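PDB 5M6Q: secreted protein from Kutzneria albida DSM 43870, which is a microbial transglutaminase that probably cross-links proteins by transferring the acyl group of a glutamine side chain to an amine. Local coordinates for residues W16-E19 with D20-A24; V51-R55 with E56-N60; R163-A166 with R167-Y170. All blocks are in the same frame, centred on the assembly; numbering follows the deposited sequence.

Contact 1: W16-E19 with D20-A24; sequences WRVE and DYVEA
Arg17 meets Asp20 at the first turn of helix 18-28. Its CB lies 3.6 Å from Asp20 OD2, CG 3.8 Å and CD 3.2 Å from the same oxygen, so the aliphatic part of the chain passes obliquely across it. NE only grazes this oxygen, and a bend at chi3 (78°) brings the guanidinium to Asp20 and Glu19. NH1 forms a salt bridge with Asp20, 2.9 Å from OD1, and its nearly straight hydrogen bond goes to OD2, which it meets from above the carboxylate plane; the two flat groups are inclined at 59°. The other terminal nitrogen, NH2, reaches Glu19 OE1 at 2.8 Å, so a single cation is shared between two carboxylates and probably offsets part of their charge. The OE2 atoms of Glu19 and Glu23 are like charges 3.9 Å apart, which Arg17 on Glu19 OE1 may partly relieve. A water bridges Arg17 N and Asp20 OD2. On another side, Trp16 brings CZ3 to 4.0 Å from Ala24 CB, while the edge of its indole lies by Asp20 O; Trp186 meets the rings of both Trp16 and Tyr21. The backbone bond from Tyr21 N to Arg17 O, 2.9 Å, begins the helical ladder. Arg17 thus occupies the N-cap position where edge strand 13-17 of the antiparallel sheet passes into a helix, its side chain tied into a salt-bridge network.

Contact 2: V51-R55 with E56-N60; sequences VNLNR and EDLSN
A type I beta turn from Arg55 to Leu58 is closed by the backbone bond from Leu58 N to Arg55 O (3.0 Å), just after Asn54 has left the helix 47-53 with a positive phi of 65°. Within the turn the side chain of Arg55 folds back on its own loop. NE donates to Asp57 OD1 at 3.1 Å and NH2 to Asp57 OD2 at 2.8 Å, a side-on, two-nitrogen grip in which each oxygen is approached from its syn side. Both bonds are nearly straight; with one to each oxygen, they fix the rotation of both groups and hold the guanidinium and carboxylate planes within 20° of each other. Asp57 reaches this position because its CG sits between the backbone N and the carbonyl carbon (chi1 59°), turning the carboxylate back toward Arg55. The turn carries the chain out of the helix into the loop that leads to strand 66-67, and the remaining nitrogen, Arg55 NH1, bonds to the carbonyl of Phe221 on the sheet strand 214-223. Leu58 supplies the apolar floor: its CD1 lies over the centre of one guanidinium face, 3.5 Å from Arg55 CZ. The same methyl touches Leu53 CD1 at 4.1 Å, joining the last turn of the helix to the loop.

Contact 3: R163-A166 with R167-Y170; sequences RYRA and RPGY
At the entrance to a type II beta turn, Arg167 to Tyr170, on a surface loop between helix 141-146 and strand 174-179, Arg165 touches Pro168. The turn is closed by Tyr170 N bonding to Arg167 O at 2.8 Å. Pro168 and Gly169 occupy its two central positions, and Gly169 has the positive phi of 90° that a type II turn requires at the second of them. Across the turn, Arg167 lays a face of its guanidinium against the Tyr170 ring, while its NH1 bonds to the carbonyl of Gln210. Along the stretch 163-166 the first side chain to take part is that of Arg165. With CG opposite the backbone N (chi1 -176°) and the chain extended as far as NE, the guanidinium stands well away from the backbone, and NH2 comes to Pro168 CG at 3.7 Å. The same nitrogen is 4.1 Å from Pro168 CD, so it rests near these two ring atoms, which lie obliquely to the guanidinium plane. The charged end has its main polar partners outside this loop segment: NH1 bonds to the carbonyl of Trp134 and forms a salt bridge with the sulfonate of a bound MES molecule, probably from the crystallisation liquor. Next comes Ala166. Its carbonyl oxygen lies 3.2 Å from Pro168 N, a contact without a hydrogen bond because the proline nitrogen carries no hydrogen, and Pro168 CD lies 3.6 Å from the same oxygen. The methyl carbon of Ala166, CB, lies 3.5 Å from Tyr170 O.

Along the chain the three contacts follow in series, each closing before the next opens. Contact 1 contains strand 13-17, at one edge of the antiparallel sheet, and the start of helix 18-28; contact 2, at the end of helix 47-53, bonds to strand 214-223 of the same sheet; contact 3 lies in a loop leading into its strand 174-179. Contacts 1 and 2 have centres about 19 Å apart but meet by packing, with Tyr21 OH 3.7 Å from Asn52 ND2; contacts 2 and 3, about 23 Å between centres, meet as Asn60 CB comes to 3.8 Å from Tyr164 OH. Contact 2 thus touches both of the others, which do not touch each other, their centres being about 29 Å and their nearest atoms about 19 Å apart.

Contact 1: W16-E19 with D20-A24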
ATOM      1  N   TRP A  16       8.953  -6.833 -15.578  1.00 23.54           N
ATOM      2  CA  TRP A  16       8.568  -5.785 -16.515  1.00 24.99           C
ATOM      3  C   TRP A  16       9.682  -4.765 -16.702  1.00 24.83           C
ATOM      4  O   TRP A  16      10.207  -4.245 -15.719  1.00 24.20           O
ATOM      5  CB  TRP A  16       7.318  -5.068 -16.016  1.00 24.40           C
ATOM      6  CG  TRP A  16       6.089  -5.903 -16.042  1.00 21.19           C
ATOM      7  CD1 TRP A  16       5.750  -6.887 -15.170  1.00 17.96           C
ATOM      8  CD2 TRP A  16       5.024  -5.816 -16.987  1.00 24.23           C
ATOM      9  NE1 TRP A  16       4.529  -7.416 -15.501  1.00 20.61           N
ATOM     10  CE2 TRP A  16       4.069  -6.783 -16.623  1.00 20.52           C
ATOM     11  CE3 TRP A  16       4.788  -5.013 -18.110  1.00 23.73           C
ATOM     12  CZ2 TRP A  16       2.904  -6.974 -17.338  1.00 21.77           C
ATOM     13  CZ3 TRP A  16       3.624  -5.196 -18.817  1.00 26.32           C
ATOM     14  CH2 TRP A  16       2.690  -6.169 -18.431  1.00 32.17           C
ATOM     15  N   ARG A  17      10.058  -4.492 -17.950  1.00 27.93           N
ATOM     16  CA  ARG A  17      10.808  -3.280 -18.234  1.00 27.26           C
ATOM     17  C   ARG A  17       9.943  -2.135 -17.780  1.00 24.54           C
ATOM     18  O   ARG A  17       8.733  -2.173 -17.972  1.00 25.03           O
ATOM     19  CB  ARG A  17      11.113  -3.104 -19.721  1.00 31.38           C
ATOM     20  CG  ARG A  17      12.071  -4.078 -20.303  1.00 31.70           C
ATOM     21  CD  ARG A  17      11.943  -4.089 -21.809  1.00 37.25           C
ATOM     22  NE  ARG A  17      12.597  -2.963 -22.452  1.00 36.45           N
ATOM     23  CZ  ARG A  17      11.997  -2.098 -23.269  1.00 41.37           C
ATOM     24  NH1 ARG A  17      10.702  -2.198 -23.552  1.00 34.30           N
ATOM     25  NH2 ARG A  17      12.707  -1.126 -23.816  1.00 40.48           N
ATOM     26  N   VAL A  18      10.551  -1.119 -17.188  1.00 26.52           N
ATOM     27  CA  VAL A  18       9.787   0.043 -16.768  1.00 23.70           C
ATOM     28  C   VAL A  18       9.002   0.603 -17.944  1.00 24.40           C
ATOM     29  O   VAL A  18       7.799   0.828 -17.823  1.00 29.92           O
ATOM     30  CB  VAL A  18      10.688   1.111 -16.148  1.00 24.10           C
ATOM     31  CG1 VAL A  18       9.867   2.361 -15.847  1.00 31.33           C
ATOM     32  CG2 VAL A  18      11.337   0.573 -14.867  1.00 26.79           C
ATOM     33  N   GLU A  19       9.663   0.787 -19.087  1.00 27.92           N
ATOM     34  CA  GLU A  19       8.987   1.294 -20.286  1.00 31.25           C
ATOM     35  C   GLU A  19       7.757   0.460 -20.647  1.00 28.88           C
ATOM     36  O   GLU A  19       6.740   1.003 -21.063  1.00 30.46           O
ATOM     37  CB  GLU A  19       9.945   1.356 -21.495  1.00 38.43           C
ATOM     38  CG  GLU A  19       9.384   2.158 -22.681  1.00 55.44           C
ATOM     39  CD  GLU A  19      10.155   1.975 -24.004  1.00 71.80           C
ATOM     40  OE1 GLU A  19      11.142   1.202 -24.043  1.00 66.63           O
ATOM     41  OE2 GLU A  19       9.765   2.617 -25.012  1.00 64.83           O
ATOM     42  N   ASP A  20       7.835  -0.856 -20.496  1.00 26.98           N
ATOM     43  CA  ASP A  20       6.687  -1.688 -20.850  1.00 27.67           C
ATOM     44  C   ASP A  20       5.577  -1.569 -19.800  1.00 24.39           C
ATOM     45  O   ASP A  20       4.400  -1.602 -20.127  1.00 26.94           O
ATOM     46  CB  ASP A  20       7.101  -3.150 -21.024  1.00 27.00           C
ATOM     47  CG  ASP A  20       7.988  -3.369 -22.249  1.00 34.19           C
ATOM     48  OD1 ASP A  20       7.891  -2.598 -23.233  1.00 37.75           O
ATOM     49  OD2 ASP A  20       8.784  -4.323 -22.230  1.00 35.12           O
ATOM     50  N   TYR A  21       5.955  -1.435 -18.536  1.00 22.93           N
ATOM     51  CA  TYR A  21       4.975  -1.218 -17.481  1.00 24.92           C
ATOM     52  C   TYR A  21       4.228   0.107 -17.678  1.00 26.72           C
ATOM     53  O   TYR A  21       3.009   0.181 -17.510  1.00 26.17           O
ATOM     54  CB  TYR A  21       5.648  -1.243 -16.105  1.00 22.78           C
ATOM     55  CG  TYR A  21       4.697  -0.907 -14.993  1.00 25.35           C
ATOM     56  CD1 TYR A  21       3.680  -1.783 -14.633  1.00 25.40           C
ATOM     57  CD2 TYR A  21       4.803   0.295 -14.313  1.00 27.31           C
ATOM     58  CE1 TYR A  21       2.798  -1.469 -13.612  1.00 22.94           C
ATOM     59  CE2 TYR A  21       3.940   0.613 -13.300  1.00 23.64           C
ATOM     60  CZ  TYR A  21       2.942  -0.263 -12.951  1.00 25.96           C
ATOM     61  OH  TYR A  21       2.078   0.090 -11.941  1.00 33.28           O
ATOM     62  N   VAL A  22       4.961   1.147 -18.044  1.00 25.61           N
ATOM     63  CA  VAL A  22       4.348   2.460 -18.230  1.00 28.74           C
ATOM     64  C   VAL A  22       3.309   2.404 -19.345  1.00 31.01           C
ATOM     65  O   VAL A  22       2.188   2.883 -19.174  1.00 32.18           O
ATOM     66  CB  VAL A  22       5.411   3.536 -18.503  1.00 28.49           C
ATOM     67  CG1 VAL A  22       4.749   4.842 -18.904  1.00 34.44           C
ATOM     68  CG2 VAL A  22       6.241   3.756 -17.264  1.00 25.96           C
ATOM     69  N   GLU A  23       3.660   1.780 -20.467  1.00 31.92           N
ATOM     70  CA  GLU A  23       2.708   1.623 -21.558  1.00 29.50           C
ATOM     71  C   GLU A  23       1.473   0.844 -21.125  1.00 34.72           C
ATOM     72  O   GLU A  23       0.368   1.219 -21.468  1.00 33.80           O
ATOM     73  CB  GLU A  23       3.358   0.937 -22.759  1.00 39.33           C
ATOM     74  CG  GLU A  23       4.191   1.887 -23.601  1.00 50.63           C
ATOM     75  CD  GLU A  23       4.948   1.194 -24.723  1.00 65.85           C
ATOM     76  OE1 GLU A  23       4.543   0.073 -25.122  1.00 64.66           O
ATOM     77  OE2 GLU A  23       5.955   1.778 -25.197  1.00 62.59           O
ATOM     78  N   ALA A  24       1.649  -0.234 -20.373  1.00 30.73           N
ATOM     79  CA  ALA A  24       0.482  -0.965 -19.899  1.00 33.08           C
ATOM     80  C   ALA A  24      -0.333  -0.079 -18.967  1.00 31.33           C
ATOM     81  O   ALA A  24      -1.557  -0.025 -19.066  1.00 31.86           O
ATOM     82  CB  ALA A  24       0.883  -2.247 -19.215  1.00 24.47           C
TER
HETATM   83  O   HOH W   1       8.719  -5.968 -20.066  1.00 28.50           O

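Contact 2: V51-R55 with E56-N60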
ATOM      1  N   VAL A  51       2.496   6.107  -7.349  1.00 20.43           N
ATOM      2  CA  VAL A  51       1.875   6.437  -8.620  1.00 23.32           C
ATOM      3  C   VAL A  51       0.444   5.892  -8.677  1.00 26.55           C
ATOM      4  O   VAL A  51      -0.467   6.569  -9.147  1.00 27.58           O
ATOM      5  CB  VAL A  51       2.718   5.934  -9.779  1.00 25.03           C
ATOM      6  CG1 VAL A  51       1.929   6.009 -11.091  1.00 26.76           C
ATOM      7  CG2 VAL A  51       3.995   6.781  -9.869  1.00 23.65           C
ATOM      8  N   ASN A  52       0.224   4.697  -8.159  1.00 24.80           N
ATOM      9  CA  ASN A  52      -1.117   4.126  -8.226  1.00 28.75           C
ATOM     10  C   ASN A  52      -2.138   4.783  -7.284  1.00 25.62           C
ATOM     11  O   ASN A  52      -3.328   4.731  -7.548  1.00 27.22           O
ATOM     12  CB  ASN A  52      -1.059   2.621  -7.966  1.00 23.47           C
ATOM     13  CG  ASN A  52      -0.520   1.849  -9.161  1.00 25.91           C
ATOM     14  OD1 ASN A  52      -0.502   2.352 -10.282  1.00 26.06           O
ATOM     15  ND2 ASN A  52      -0.071   0.625  -8.921  1.00 26.55           N
ATOM     16  N   LEU A  53      -1.690   5.400  -6.198  1.00 23.76           N
ATOM     17  CA  LEU A  53      -2.619   6.146  -5.357  1.00 24.31           C
ATOM     18  C   LEU A  53      -3.123   7.413  -6.049  1.00 26.45           C
ATOM     19  O   LEU A  53      -4.212   7.879  -5.744  1.00 27.09           O
ATOM     20  CB  LEU A  53      -1.977   6.500  -4.024  1.00 23.90           C
ATOM     21  CG  LEU A  53      -1.702   5.271  -3.168  1.00 19.88           C
ATOM     22  CD1 LEU A  53      -0.749   5.614  -2.051  1.00 28.23           C
ATOM     23  CD2 LEU A  53      -3.018   4.729  -2.608  1.00 23.47           C
ATOM     24  N   ASN A  54      -2.334   7.956  -6.979  1.00 25.44           N
ATOM     25  CA  ASN A  54      -2.812   9.026  -7.865  1.00 30.10           C
ATOM     26  C   ASN A  54      -3.127  10.274  -7.049  1.00 30.43           C
ATOM     27  O   ASN A  54      -4.073  10.999  -7.326  1.00 36.99           O
ATOM     28  CB  ASN A  54      -4.049   8.568  -8.661  1.00 29.24           C
ATOM     29  CG  ASN A  54      -4.415   9.531  -9.800  1.00 36.17           C
ATOM     30  OD1 ASN A  54      -3.583  10.312 -10.252  1.00 37.84           O
ATOM     31  ND2 ASN A  54      -5.658   9.465 -10.263  1.00 33.42           N
ATOM     32  N   ARG A  55      -2.315  10.509  -6.030  1.00 32.17           N
ATOM     33  CA  ARG A  55      -2.570  11.574  -5.078  1.00 33.00           C
ATOM     34  C   ARG A  55      -1.390  12.498  -4.908  1.00 38.61           C
ATOM     35  O   ARG A  55      -0.383  12.135  -4.289  1.00 35.09           O
ATOM     36  CB  ARG A  55      -2.948  10.980  -3.737  1.00 32.55           C
ATOM     37  CG  ARG A  55      -4.402  10.646  -3.686  1.00 36.72           C
ATOM     38  CD  ARG A  55      -4.743  10.066  -2.367  1.00 31.04           C
ATOM     39  NE  ARG A  55      -4.369  10.933  -1.259  1.00 35.15           N
ATOM     40  CZ  ARG A  55      -4.475  10.565   0.010  1.00 33.84           C
ATOM     41  NH1 ARG A  55      -4.939   9.352   0.291  1.00 27.42           N
ATOM     42  NH2 ARG A  55      -4.120  11.390   0.986  1.00 30.84           N
ATOM     43  N   GLU A  56      -1.538  13.710  -5.430  1.00 35.81           N
ATOM     44  CA  GLU A  56      -0.441  14.665  -5.443  1.00 35.96           C
ATOM     45  C   GLU A  56      -0.056  15.125  -4.048  1.00 35.43           C
ATOM     46  O   GLU A  56       1.040  15.634  -3.851  1.00 39.14           O
ATOM     47  CB  GLU A  56      -0.806  15.864  -6.306  1.00 37.62           C
ATOM     48  CG  GLU A  56      -1.996  16.635  -5.795  1.00 39.41           C
ATOM     49  CD  GLU A  56      -2.325  17.814  -6.684  1.00 42.73           C
ATOM     50  OE1 GLU A  56      -1.485  18.741  -6.780  1.00 36.70           O
ATOM     51  OE2 GLU A  56      -3.409  17.786  -7.305  1.00 42.61           O
ATOM     52  N   ASP A  57      -0.948  14.941  -3.078  1.00 32.55           N
ATOM     53  CA  ASP A  57      -0.670  15.352  -1.705  1.00 31.35           C
ATOM     54  C   ASP A  57       0.233  14.360  -0.967  1.00 38.91           C
ATOM     55  O   ASP A  57       0.619  14.597   0.185  1.00 39.64           O
ATOM     56  CB  ASP A  57      -1.977  15.535  -0.921  1.00 34.48           C
ATOM     57  CG  ASP A  57      -2.817  14.265  -0.863  1.00 34.05           C
ATOM     58  OD1 ASP A  57      -2.956  13.575  -1.900  1.00 32.81           O
ATOM     59  OD2 ASP A  57      -3.352  13.962   0.221  1.00 35.64           O
ATOM     60  N   LEU A  58       0.569  13.255  -1.626  1.00 35.04           N
ATOM     61  CA  LEU A  58       1.416  12.236  -1.009  1.00 39.00           C
ATOM     62  C   LEU A  58       2.785  12.153  -1.669  1.00 38.03           C
ATOM     63  O   LEU A  58       2.899  12.171  -2.890  1.00 40.26           O
ATOM     64  CB  LEU A  58       0.742  10.868  -1.081  1.00 31.12           C
ATOM     65  CG  LEU A  58      -0.546  10.744  -0.271  1.00 37.52           C
ATOM     66  CD1 LEU A  58      -1.213   9.430  -0.591  1.00 35.18           C
ATOM     67  CD2 LEU A  58      -0.243  10.849   1.209  1.00 31.57           C
ATOM     68  N   SER A  59       3.826  12.078  -0.857  1.00 34.22           N
ATOM     69  CA  SER A  59       5.132  11.741  -1.390  1.00 41.21           C
ATOM     70  C   SER A  59       5.461  10.305  -0.966  1.00 31.03           C
ATOM     71  O   SER A  59       6.132   9.586  -1.691  1.00 33.88           O
ATOM     72  CB  SER A  59       6.198  12.732  -0.921  1.00 36.62           C
ATOM     73  OG  SER A  59       6.271  12.757   0.487  1.00 44.61           O
ATOM     74  N   ASN A  60       4.956   9.894   0.194  1.00 28.77           N
ATOM     75  CA  ASN A  60       5.054   8.507   0.633  1.00 29.65           C
ATOM     76  C   ASN A  60       3.667   7.907   0.821  1.00 26.89           C
ATOM     77  O   ASN A  60       2.712   8.613   1.118  1.00 29.83           O
ATOM     78  CB  ASN A  60       5.849   8.398   1.932  1.00 26.28           C
ATOM     79  CG  ASN A  60       7.233   8.997   1.812  1.00 35.83           C
ATOM     80  OD1 ASN A  60       7.904   8.823   0.798  1.00 31.81           O
ATOM     81  ND2 ASN A  60       7.660   9.723   2.841  1.00 34.36           N
TER

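Contact 3: R163-A166 with R167-Y170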
ATOM      1  N   ARG A 163      10.329   4.638  11.233  1.00 30.82           N
ATOM      2  CA  ARG A 163      11.264   5.686  10.780  1.00 26.95           C
ATOM      3  C   ARG A 163      11.975   5.367   9.461  1.00 26.08           C
ATOM      4  O   ARG A 163      12.979   6.000   9.139  1.00 27.89           O
ATOM      5  CB  ARG A 163      12.342   5.930  11.840  1.00 34.12           C
ATOM      6  CG  ARG A 163      11.848   6.062  13.257  1.00 42.57           C
ATOM      7  CD  ARG A 163      13.023   6.191  14.231  1.00 50.47           C
ATOM      8  NE  ARG A 163      14.045   7.120  13.746  1.00 60.76           N
ATOM      9  CZ  ARG A 163      15.325   6.807  13.543  1.00 64.85           C
ATOM     10  NH1 ARG A 163      15.768   5.575  13.801  1.00 48.11           N
ATOM     11  NH2 ARG A 163      16.168   7.733  13.089  1.00 57.48           N
ATOM     12  N   TYR A 164      11.491   4.370   8.727  1.00 24.85           N
ATOM     13  CA  TYR A 164      12.117   3.948   7.468  1.00 23.73           C
ATOM     14  C   TYR A 164      13.575   3.502   7.614  1.00 24.88           C
ATOM     15  O   TYR A 164      14.353   3.597   6.661  1.00 24.60           O
ATOM     16  CB  TYR A 164      12.042   5.066   6.427  1.00 25.77           C
ATOM     17  CG  TYR A 164      10.630   5.460   6.074  1.00 24.08           C
ATOM     18  CD1 TYR A 164       9.938   4.813   5.059  1.00 24.42           C
ATOM     19  CD2 TYR A 164       9.988   6.478   6.761  1.00 24.52           C
ATOM     20  CE1 TYR A 164       8.646   5.166   4.743  1.00 28.11           C
ATOM     21  CE2 TYR A 164       8.702   6.844   6.454  1.00 32.32           C
ATOM     22  CZ  TYR A 164       8.029   6.192   5.450  1.00 32.93           C
ATOM     23  OH  TYR A 164       6.738   6.573   5.159  1.00 30.40           O
ATOM     24  N   ARG A 165      13.933   2.997   8.788  1.00 20.44           N
ATOM     25  CA  ARG A 165      15.277   2.488   9.018  1.00 24.51           C
ATOM     26  C   ARG A 165      15.458   1.080   8.461  1.00 28.77           C
ATOM     27  O   ARG A 165      14.652   0.200   8.743  1.00 23.68           O
ATOM     28  CB  ARG A 165      15.606   2.468  10.512  1.00 26.52           C
ATOM     29  CG  ARG A 165      17.050   2.020  10.775  1.00 26.84           C
ATOM     30  CD  ARG A 165      17.413   1.908  12.266  1.00 27.17           C
ATOM     31  NE  ARG A 165      18.798   1.470  12.407  1.00 30.56           N
ATOM     32  CZ  ARG A 165      19.174   0.350  13.009  1.00 34.07           C
ATOM     33  NH1 ARG A 165      18.267  -0.437  13.563  1.00 33.24           N
ATOM     34  NH2 ARG A 165      20.463   0.024  13.071  1.00 36.63           N
ATOM     35  N   ALA A 166      16.537   0.864   7.708  1.00 24.99           N
ATOM     36  CA  ALA A 166      16.871  -0.462   7.188  1.00 24.03           C
ATOM     37  C   ALA A 166      17.599  -1.306   8.220  1.00 26.85           C
ATOM     38  O   ALA A 166      18.335  -0.785   9.054  1.00 28.61           O
ATOM     39  CB  ALA A 166      17.730  -0.350   5.940  1.00 22.87           C
ATOM     40  N   ARG A 167      17.412  -2.616   8.146  1.00 27.54           N
ATOM     41  CA  ARG A 167      18.380  -3.517   8.744  1.00 27.74           C
ATOM     42  C   ARG A 167      19.754  -3.221   8.119  1.00 26.17           C
ATOM     43  O   ARG A 167      19.889  -3.216   6.898  1.00 25.63           O
ATOM     44  CB  ARG A 167      17.982  -4.971   8.526  1.00 25.21           C
ATOM     45  CG  ARG A 167      18.961  -5.932   9.177  1.00 25.74           C
ATOM     46  CD  ARG A 167      18.565  -7.361   9.039  1.00 32.78           C
ATOM     47  NE  ARG A 167      19.519  -8.189   9.765  1.00 33.82           N
ATOM     48  CZ  ARG A 167      19.759  -9.469   9.516  1.00 37.51           C
ATOM     49  NH1 ARG A 167      19.108 -10.098   8.544  1.00 28.98           N
ATOM     50  NH2 ARG A 167      20.653 -10.116  10.252  1.00 30.24           N
ATOM     51  N   PRO A 168      20.766  -2.939   8.954  1.00 32.42           N
ATOM     52  CA  PRO A 168      22.092  -2.560   8.432  1.00 32.30           C
ATOM     53  C   PRO A 168      22.598  -3.566   7.393  1.00 31.47           C
ATOM     54  O   PRO A 168      22.635  -4.764   7.677  1.00 30.52           O
ATOM     55  CB  PRO A 168      22.986  -2.567   9.676  1.00 29.41           C
ATOM     56  CG  PRO A 168      22.041  -2.435  10.843  1.00 39.15           C
ATOM     57  CD  PRO A 168      20.754  -3.079  10.423  1.00 33.06           C
ATOM     58  N   GLY A 169      22.934  -3.085   6.200  1.00 29.99           N
ATOM     59  CA  GLY A 169      23.355  -3.955   5.112  1.00 29.53           C
ATOM     60  C   GLY A 169      22.250  -4.473   4.196  1.00 32.99           C
ATOM     61  O   GLY A 169      22.522  -5.247   3.276  1.00 36.55           O
ATOM     62  N   TYR A 170      21.013  -4.046   4.433  1.00 27.15           N
ATOM     63  CA  TYR A 170      19.873  -4.493   3.636  1.00 26.34           C
ATOM     64  C   TYR A 170      19.037  -3.317   3.119  1.00 27.34           C
ATOM     65  O   TYR A 170      19.316  -2.159   3.428  1.00 27.13           O
ATOM     66  CB  TYR A 170      19.017  -5.468   4.458  1.00 23.19           C
ATOM     67  CG  TYR A 170      19.770  -6.751   4.728  1.00 28.35           C
ATOM     68  CD1 TYR A 170      19.844  -7.739   3.761  1.00 30.91           C
ATOM     69  CD2 TYR A 170      20.452  -6.948   5.916  1.00 25.15           C
ATOM     70  CE1 TYR A 170      20.559  -8.896   3.971  1.00 29.90           C
ATOM     71  CE2 TYR A 170      21.174  -8.114   6.140  1.00 30.29           C
ATOM     72  CZ  TYR A 170      21.221  -9.082   5.157  1.00 29.02           C
ATOM     73  OH  TYR A 170      21.924 -10.247   5.355  1.00 33.12           O
TER